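Local coordinates for protein Ps01740 (Pseudomonas sp. UW4, PDB 5UIF) that is a tautomerase-superfamily homologue of cis-3-chloroacrylic acid dehalogenase and probably catalyses a related dehalogenation, working as a trimer, at residues P1-C5 against Y38-L42. Sequence-based numbering, arbitrary orientation.
Sequences PLYEC and YVHVL
With Leu2 CG anti to its own N (chi1 174°) and Leu42 CG anti to its own carbonyl carbon (chi1 -45°), the two leucines cross at about a right angle, and CD1 of Leu2 lies 3.7 Å from Leu42 CG. The backbones of 2-5 and 40-42 pair as parallel strands. His40 grips the residues on either side of its bridge partner Leu2: its N donates to Pro1 O (3.1 Å) and its O accepts from Tyr3 N (2.9 Å). Tyr3 O then takes Leu42 N (2.8 Å), and Leu42 O takes Cys5 N (2.9 Å). Ahead of this ladder the Pro1 ring sets CG against Val39 CG2 (3.8 Å), and CD against Tyr38 CB. An alanine here would keep the backbone bond to His40 but would probably open a gap beside Val39 and leave the chain terminus less firmly placed. An N-terminal proline is the hallmark of this superfamily, where it commonly serves in catalysis. On the opposite face from the leucines, Tyr3 packs against helices 14-32 and 73-91, its OH hydrogen-bonded to ND1 of His28. Helix 14-32 links strands 2-8 and 40-46 as a beta-alpha-beta crossover; 2-8 lies between 40-46 and antiparallel 61-68, while 40-46 pairs antiparallel with a strand of the second subunit.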
# COMPACT_ATOMS: atom_id res chain seq x y z
N PRO A 1 4.95 -13.99 0.73
CA PRO A 1 4.87 -12.92 1.73
C PRO A 1 5.58 -11.65 1.28
O PRO A 1 6.65 -11.72 0.67
CB PRO A 1 5.56 -13.53 2.95
CG PRO A 1 6.49 -14.54 2.38
CD PRO A 1 5.76 -15.12 1.20
N LEU A 2 5.00 -10.50 1.59
CA LEU A 2 5.58 -9.21 1.22
C LEU A 2 5.64 -8.26 2.41
O LEU A 2 4.67 -8.10 3.14
CB LEU A 2 4.77 -8.58 0.08
CG LEU A 2 5.18 -7.16 -0.33
CD1 LEU A 2 6.63 -7.14 -0.81
CD2 LEU A 2 4.25 -6.61 -1.40
N TYR A 3 6.80 -7.63 2.59
CA TYR A 3 6.97 -6.63 3.64
C TYR A 3 7.43 -5.30 3.05
O TYR A 3 8.37 -5.26 2.26
CB TYR A 3 7.98 -7.12 4.68
CG TYR A 3 7.47 -8.24 5.56
CD1 TYR A 3 7.57 -9.56 5.17
CD2 TYR A 3 6.89 -7.96 6.80
CE1 TYR A 3 7.10 -10.59 5.97
CE2 TYR A 3 6.42 -8.98 7.61
CZ TYR A 3 6.53 -10.29 7.19
OH TYR A 3 6.06 -11.30 7.99
N GLU A 4 6.76 -4.22 3.43
CA GLU A 4 7.07 -2.90 2.91
C GLU A 4 7.44 -1.93 4.03
O GLU A 4 6.72 -1.82 5.02
CB GLU A 4 5.90 -2.35 2.10
CG GLU A 4 5.49 -3.23 0.93
CD GLU A 4 4.24 -2.72 0.23
OE1 GLU A 4 4.36 -1.77 -0.58
OE2 GLU A 4 3.15 -3.28 0.47
N CYS A 5 8.55 -1.23 3.86
CA CYS A 5 9.02 -0.27 4.86
C CYS A 5 8.94 1.16 4.34
O CYS A 5 9.56 1.50 3.33
CB CYS A 5 10.45 -0.60 5.28
SG CYS A 5 11.08 0.40 6.66
N TYR A 38 10.35 -16.91 -1.25
CA TYR A 38 9.07 -16.25 -1.45
C TYR A 38 8.98 -14.94 -0.66
O TYR A 38 8.04 -14.16 -0.84
CB TYR A 38 7.92 -17.18 -1.05
CG TYR A 38 7.74 -18.37 -1.96
CD1 TYR A 38 6.80 -18.36 -2.98
CD2 TYR A 38 8.52 -19.51 -1.81
CE1 TYR A 38 6.64 -19.44 -3.82
CE2 TYR A 38 8.37 -20.60 -2.64
CZ TYR A 38 7.43 -20.56 -3.64
OH TYR A 38 7.27 -21.65 -4.48
N VAL A 39 9.96 -14.71 0.20
CA VAL A 39 9.97 -13.52 1.05
C VAL A 39 10.55 -12.31 0.32
O VAL A 39 11.72 -12.30 -0.05
CB VAL A 39 10.77 -13.76 2.34
CG1 VAL A 39 10.77 -12.51 3.21
CG2 VAL A 39 10.20 -14.94 3.11
N HIS A 40 9.72 -11.29 0.13
CA HIS A 40 10.15 -10.06 -0.54
C HIS A 40 10.07 -8.86 0.40
O HIS A 40 9.07 -8.68 1.10
CB HIS A 40 9.31 -9.81 -1.79
CG HIS A 40 9.20 -10.99 -2.70
ND1 HIS A 40 10.20 -11.34 -3.58
CD2 HIS A 40 8.21 -11.90 -2.86
CE1 HIS A 40 9.83 -12.42 -4.25
NE2 HIS A 40 8.63 -12.78 -3.83
N VAL A 41 11.12 -8.05 0.42
CA VAL A 41 11.16 -6.86 1.26
C VAL A 41 11.42 -5.61 0.42
O VAL A 41 12.41 -5.54 -0.31
CB VAL A 41 12.23 -6.97 2.36
CG1 VAL A 41 12.21 -5.73 3.25
CG2 VAL A 41 12.03 -8.23 3.19
N LEU A 42 10.53 -4.63 0.54
CA LEU A 42 10.64 -3.40 -0.23
C LEU A 42 10.86 -2.19 0.68
O LEU A 42 10.34 -2.14 1.79
CB LEU A 42 9.40 -3.18 -1.09
CG LEU A 42 8.86 -4.40 -1.86
CD1 LEU A 42 7.61 -4.02 -2.63
CD2 LEU A 42 9.92 -4.97 -2.78